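Local coordinates for protein pyridoxine 4-oxidase (Mesorhizobium loti, PDB 4HA6) that catalyses the FAD-dependent oxidation of pyridoxine at its 4-hydroxymethyl group, as a flavoprotein oxidase of the GMC oxidoreductase family, at residues A[394-406]-A[424-437]. Residues are numbered along the deposited sequence; the frame is centred on the assembly and turned at random. Where two conformers were deposited one is given.
Sequences DRERFRRALEASR and PGTPNSAAEMDDFI
Arg399 reaches from helix 394-406 across to helix 430-437 and grips Asp434 side-on. Its CB and CG both lie against the methyl of Met433, CG at 3.6 Å from CE; a thioether suits this place because it can bend to lie along the aliphatic stem. CD passes beside Asp434 OD1. With CG anti to the carbonyl carbon and the chain extended from there to NE, the guanidinium arrives nearly level with the carboxylate, the two planes 24° apart. NE meets Asp434 OD1 at 2.7 Å in a nearly straight bond (173°). NH2 meets Asp434 OD2 at 2.9 Å, and both bonds use the syn side. Ala430 CB sits over the centre of one guanidinium face, 3.9 Å from CZ, with NH1 also beside it, a place that suits a small methyl. In the conformer given, Arg395 NH2 also reaches Asp434 OD2 (2.7 Å), from above the carboxylate plane; with a second conformer deposited, this bond is less certain. A water joins Asp434 OD1 to Arg395 O. A leucine in place of Arg399 would probably strip Asp434 of its two side-on bonds and leave the carboxylate freer to turn.

Next to this network the contact is apolar. Leu402 CD1 touches Met433 SD at 3.7 Å, and Ile437 CG2 meets the Phe398 ring; Phe398 also packs on the antiparallel sheet behind. Further along, the Arg406 guanidinium lays one face on Pro424 CG, while its NE is salt-bridged to Glu421. The helices cross almost perpendicularly (86°), their axes 10.1 Å apart, and Arg399 sits among Ala430, Met433, Asp434 and Ile437: a single knob in a hole at a near-perpendicular helix crossing in the C-terminal GMC oxidoreductase region, away from the flavin.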
loop_
_atom_site.group_PDB
_atom_site.type_symbol
_atom_site.label_atom_id
_atom_site.label_comp_id
_atom_site.label_asym_id
_atom_site.label_seq_id
_atom_site.Cartn_x
_atom_site.Cartn_y
_atom_site.Cartn_z
ATOM N N ASP A 394 12.112 -15.273 -5.376
ATOM C CA ASP A 394 11.400 -14.164 -6.036
ATOM C C ASP A 394 11.536 -14.251 -7.559
ATOM O O ASP A 394 10.590 -13.979 -8.293
ATOM C CB ASP A 394 11.938 -12.803 -5.566
ATOM C CG ASP A 394 11.482 -12.437 -4.164
ATOM O OD1 ASP A 394 10.778 -13.254 -3.527
ATOM O OD2 ASP A 394 11.846 -11.336 -3.684
ATOM N N ARG A 395 12.730 -14.610 -8.030
ATOM C CA ARG A 395 12.974 -14.691 -9.464
ATOM C C ARG A 395 12.255 -15.892 -10.075
ATOM O O ARG A 395 11.671 -15.791 -11.159
ATOM C CB ARG A 395 14.484 -14.735 -9.755
ATOM C CG ARG A 395 15.204 -13.406 -9.463
ATOM C CD ARG A 395 16.729 -13.498 -9.647
ATOM N NE ARG A 395 17.106 -14.050 -10.949
ATOM C CZ ARG A 395 18.148 -13.643 -11.667
ATOM N NH1 ARG A 395 18.927 -12.663 -11.224
ATOM N NH2 ARG A 395 18.408 -14.213 -12.832
ATOM N N GLU A 396 12.287 -17.021 -9.368
ATOM C CA GLU A 396 11.659 -18.258 -9.847
ATOM C C GLU A 396 10.138 -18.106 -9.921
ATOM O O GLU A 396 9.523 -18.432 -10.954
ATOM C CB GLU A 396 12.061 -19.447 -8.952
ATOM C CG GLU A 396 11.576 -20.844 -9.424
ATOM C CD GLU A 396 10.115 -21.138 -9.055
ATOM O OE1 GLU A 396 9.608 -20.525 -8.086
ATOM O OE2 GLU A 396 9.474 -21.990 -9.727
ATOM N N ARG A 397 9.545 -17.597 -8.838
ATOM C CA ARG A 397 8.110 -17.315 -8.777
ATOM C C ARG A 397 7.623 -16.344 -9.876
ATOM O O ARG A 397 6.514 -16.505 -10.396
ATOM C CB ARG A 397 7.733 -16.761 -7.396
ATOM C CG ARG A 397 7.723 -17.786 -6.285
ATOM C CD ARG A 397 6.454 -18.627 -6.377
ATOM N NE ARG A 397 6.408 -19.706 -5.393
ATOM C CZ ARG A 397 6.587 -20.993 -5.688
ATOM N NH1 ARG A 397 6.833 -21.370 -6.945
ATOM N NH2 ARG A 397 6.517 -21.901 -4.724
ATOM N N PHE A 398 8.430 -15.334 -10.213
ATOM C CA PHE A 398 8.061 -14.386 -11.277
ATOM C C PHE A 398 8.041 -15.052 -12.657
ATOM O O PHE A 398 7.295 -14.620 -13.538
ATOM C CB PHE A 398 9.020 -13.194 -11.312
ATOM C CG PHE A 398 8.359 -11.868 -11.015
ATOM C CD1 PHE A 398 7.465 -11.301 -11.915
ATOM C CD2 PHE A 398 8.652 -11.183 -9.844
ATOM C CE1 PHE A 398 6.850 -10.057 -11.631
ATOM C CE2 PHE A 398 8.049 -9.953 -9.552
ATOM C CZ PHE A 398 7.149 -9.391 -10.450
ATOM N N ARG A 399 8.878 -16.075 -12.854
ATOM C CA ARG A 399 8.777 -16.916 -14.052
ATOM C C ARG A 399 7.420 -17.614 -14.055
ATOM O O ARG A 399 6.742 -17.672 -15.087
ATOM C CB ARG A 399 9.883 -17.978 -14.098
ATOM C CG ARG A 399 11.275 -17.432 -14.367
ATOM C CD ARG A 399 12.298 -18.560 -14.469
ATOM N NE ARG A 399 13.608 -18.061 -14.057
ATOM C CZ ARG A 399 14.495 -18.763 -13.360
ATOM N NH1 ARG A 399 14.236 -20.023 -12.998
ATOM N NH2 ARG A 399 15.654 -18.208 -13.041
ATOM N N ARG A 400 7.031 -18.150 -12.903
ATOM C CA ARG A 400 5.731 -18.810 -12.797
ATOM C C ARG A 400 4.616 -17.811 -13.107
ATOM O O ARG A 400 3.633 -18.149 -13.791
ATOM C CB ARG A 400 5.536 -19.445 -11.416
ATOM C CG ARG A 400 6.618 -20.468 -10.997
ATOM C CD ARG A 400 6.580 -21.770 -11.815
ATOM N NE ARG A 400 7.238 -21.645 -13.121
ATOM C CZ ARG A 400 8.560 -21.691 -13.317
ATOM N NH1 ARG A 400 9.396 -21.859 -12.294
ATOM N NH2 ARG A 400 9.053 -21.562 -14.545
ATOM N N ALA A 401 4.781 -16.565 -12.652
ATOM C CA ALA A 401 3.730 -15.555 -12.858
ATOM C C ALA A 401 3.617 -15.209 -14.341
ATOM O O ALA A 401 2.504 -15.173 -14.889
ATOM C CB ALA A 401 3.991 -14.296 -12.032
ATOM N N LEU A 402 4.761 -14.944 -14.980
ATOM C CA LEU A 402 4.787 -14.643 -16.421
ATOM C C LEU A 402 4.192 -15.813 -17.178
ATOM O O LEU A 402 3.452 -15.637 -18.155
ATOM C CB LEU A 402 6.219 -14.468 -16.913
ATOM C CG LEU A 402 6.549 -13.475 -18.044
ATOM C CD1 LEU A 402 7.816 -13.890 -18.769
ATOM C CD2 LEU A 402 5.403 -13.205 -19.029
ATOM N N GLU A 403 4.531 -17.022 -16.749
ATOM C CA GLU A 403 4.000 -18.183 -17.447
ATOM C C GLU A 403 2.504 -18.290 -17.269
ATOM O O GLU A 403 1.801 -18.701 -18.187
ATOM C CB GLU A 403 4.709 -19.464 -17.015
ATOM C CG GLU A 403 6.117 -19.510 -17.547
ATOM C CD GLU A 403 6.833 -20.774 -17.192
ATOM O OE1 GLU A 403 6.474 -21.391 -16.159
ATOM O OE2 GLU A 403 7.756 -21.139 -17.950
ATOM N N ALA A 404 2.011 -17.915 -16.093
ATOM C CA ALA A 404 0.577 -18.009 -15.860
ATOM C C ALA A 404 -0.124 -16.982 -16.735
ATOM O O ALA A 404 -1.192 -17.249 -17.299
ATOM C CB ALA A 404 0.251 -17.792 -14.399
ATOM N N SER A 405 0.498 -15.809 -16.850
ATOM C CA SER A 405 -0.072 -14.698 -17.607
ATOM C C SER A 405 -0.225 -15.047 -19.087
ATOM O O SER A 405 -1.256 -14.758 -19.715
ATOM C CB SER A 405 0.828 -13.463 -17.470
ATOM O OG SER A 405 0.252 -12.359 -18.138
ATOM N N ARG A 406 0.813 -15.637 -19.661
ATOM C CA ARG A 406 0.760 -15.975 -21.074
ATOM C C ARG A 406 -0.269 -17.082 -21.336
ATOM O O ARG A 406 -0.994 -17.018 -22.325
ATOM C CB ARG A 406 2.153 -16.331 -21.588
ATOM C CG ARG A 406 3.147 -15.166 -21.413
ATOM C CD ARG A 406 4.486 -15.473 -22.048
ATOM N NE ARG A 406 4.381 -15.462 -23.499
ATOM C CZ ARG A 406 5.202 -16.119 -24.311
ATOM N NH1 ARG A 406 6.191 -16.848 -23.808
ATOM N NH2 ARG A 406 5.030 -16.053 -25.624
ATOM N N PRO A 424 6.139 -10.893 -23.917
ATOM C CA PRO A 424 7.569 -10.886 -24.238
ATOM C C PRO A 424 7.890 -11.560 -25.554
ATOM O O PRO A 424 9.029 -11.483 -26.002
ATOM C CB PRO A 424 8.186 -11.707 -23.095
ATOM C CG PRO A 424 7.137 -12.689 -22.736
ATOM C CD PRO A 424 5.809 -11.950 -22.935
ATOM N N GLY A 425 6.915 -12.208 -26.175
ATOM C CA GLY A 425 7.189 -12.850 -27.446
ATOM C C GLY A 425 7.813 -14.212 -27.245
ATOM O O GLY A 425 7.137 -15.134 -26.785
ATOM N N THR A 426 9.105 -14.336 -27.556
ATOM C CA THR A 426 9.757 -15.650 -27.613
ATOM C C THR A 426 10.976 -15.872 -26.694
ATOM O O THR A 426 12.069 -16.182 -27.185
ATOM C CB THR A 426 10.192 -15.969 -29.064
ATOM O OG1 THR A 426 11.294 -15.131 -29.438
ATOM C CG2 THR A 426 9.036 -15.739 -30.027
ATOM N N PRO A 427 10.797 -15.738 -25.365
ATOM C CA PRO A 427 11.923 -16.095 -24.487
ATOM C C PRO A 427 12.148 -17.611 -24.423
ATOM O O PRO A 427 11.284 -18.361 -23.954
ATOM C CB PRO A 427 11.487 -15.559 -23.119
ATOM C CG PRO A 427 9.986 -15.546 -23.177
ATOM C CD PRO A 427 9.656 -15.188 -24.607
ATOM N N ASN A 428 13.318 -18.047 -24.880
ATOM C CA ASN A 428 13.607 -19.471 -24.999
ATOM C C ASN A 428 14.471 -20.050 -23.878
ATOM O O ASN A 428 15.078 -21.109 -24.043
ATOM C CB ASN A 428 14.204 -19.803 -26.385
ATOM C CG ASN A 428 15.066 -18.672 -26.959
ATOM O OD1 ASN A 428 14.548 -17.641 -27.410
ATOM N ND2 ASN A 428 16.384 -18.877 -26.971
ATOM N N SER A 429 14.505 -19.378 -22.730
ATOM C CA SER A 429 15.321 -19.846 -21.613
ATOM C C SER A 429 15.017 -19.086 -20.330
ATOM O O SER A 429 14.407 -18.014 -20.363
ATOM C CB SER A 429 16.805 -19.684 -21.933
ATOM O OG SER A 429 17.225 -18.340 -21.735
ATOM N N ALA A 430 15.469 -19.638 -19.206
ATOM C CA ALA A 430 15.303 -18.998 -17.903
ATOM C C ALA A 430 15.918 -17.602 -17.916
ATOM O O ALA A 430 15.287 -16.631 -17.480
ATOM C CB ALA A 430 15.940 -19.845 -16.811
ATOM N N ALA A 431 17.149 -17.510 -18.419
ATOM C CA ALA A 431 17.885 -16.242 -18.429
ATOM C C ALA A 431 17.177 -15.188 -19.272
ATOM O O ALA A 431 17.110 -14.016 -18.874
ATOM C CB ALA A 431 19.301 -16.443 -18.919
ATOM N N GLU A 432 16.673 -15.588 -20.443
ATOM C CA GLU A 432 15.941 -14.653 -21.298
ATOM C C GLU A 432 14.642 -14.174 -20.651
ATOM O O GLU A 432 14.268 -12.998 -20.772
ATOM C CB GLU A 432 15.647 -15.261 -22.676
ATOM C CG GLU A 432 16.899 -15.491 -23.531
ATOM C CD GLU A 432 16.571 -15.856 -24.974
ATOM O OE1 GLU A 432 17.516 -16.030 -25.768
ATOM O OE2 GLU A 432 15.370 -15.953 -25.310
ATOM N N MET A 433 13.944 -15.084 -19.985
ATOM C CA MET A 433 12.743 -14.704 -19.256
ATOM C C MET A 433 13.100 -13.780 -18.101
ATOM O O MET A 433 12.402 -12.790 -17.839
ATOM C CB MET A 433 12.061 -15.937 -18.700
ATOM C CG MET A 433 11.486 -16.847 -19.743
ATOM S SD MET A 433 9.734 -17.040 -19.446
ATOM C CE MET A 433 9.760 -17.238 -17.667
ATOM N N ASP A 434 14.176 -14.115 -17.397
ATOM C CA ASP A 434 14.617 -13.308 -16.266
ATOM C C ASP A 434 14.935 -11.891 -16.740
ATOM O O ASP A 434 14.646 -10.918 -16.039
ATOM C CB ASP A 434 15.861 -13.928 -15.616
ATOM C CG ASP A 434 15.529 -15.086 -14.667
ATOM O OD1 ASP A 434 14.339 -15.473 -14.559
ATOM O OD2 ASP A 434 16.474 -15.621 -14.040
ATOM N N ASP A 435 15.518 -11.777 -17.934
ATOM C CA ASP A 435 15.939 -10.471 -18.451
ATOM C C ASP A 435 14.729 -9.621 -18.814
ATOM O O ASP A 435 14.661 -8.434 -18.482
ATOM C CB ASP A 435 16.860 -10.609 -19.674
ATOM C CG ASP A 435 17.343 -9.254 -20.188
ATOM O OD1 ASP A 435 18.070 -8.554 -19.445
ATOM O OD2 ASP A 435 16.985 -8.871 -21.322
ATOM N N PHE A 436 13.769 -10.229 -19.500
ATOM C CA PHE A 436 12.531 -9.530 -19.787
ATOM C C PHE A 436 11.830 -9.090 -18.502
ATOM O O PHE A 436 11.372 -7.943 -18.390
ATOM C CB PHE A 436 11.591 -10.399 -20.603
ATOM C CG PHE A 436 10.241 -9.784 -20.780
ATOM C CD1 PHE A 436 9.178 -10.178 -19.979
ATOM C CD2 PHE A 436 10.041 -8.786 -21.729
ATOM C CE1 PHE A 436 7.919 -9.592 -20.127
ATOM C CE2 PHE A 436 8.788 -8.202 -21.892
ATOM C CZ PHE A 436 7.725 -8.604 -21.084
ATOM N N ILE A 437 11.727 -9.997 -17.532
ATOM C CA ILE A 437 11.060 -9.664 -16.268
ATOM C C ILE A 437 11.767 -8.490 -15.569
ATOM O O ILE A 437 11.115 -7.532 -15.143
ATOM C CB ILE A 437 10.958 -10.902 -15.353
ATOM C CG1 ILE A 437 9.996 -11.930 -15.969
ATOM C CG2 ILE A 437 10.496 -10.520 -13.950
ATOM C CD1 ILE A 437 10.078 -13.323 -15.310
HETATM O O HOH W 1 12.615 -13.837 -12.851
HETATM O O HOH W 2 8.608 -17.984 -25.348
#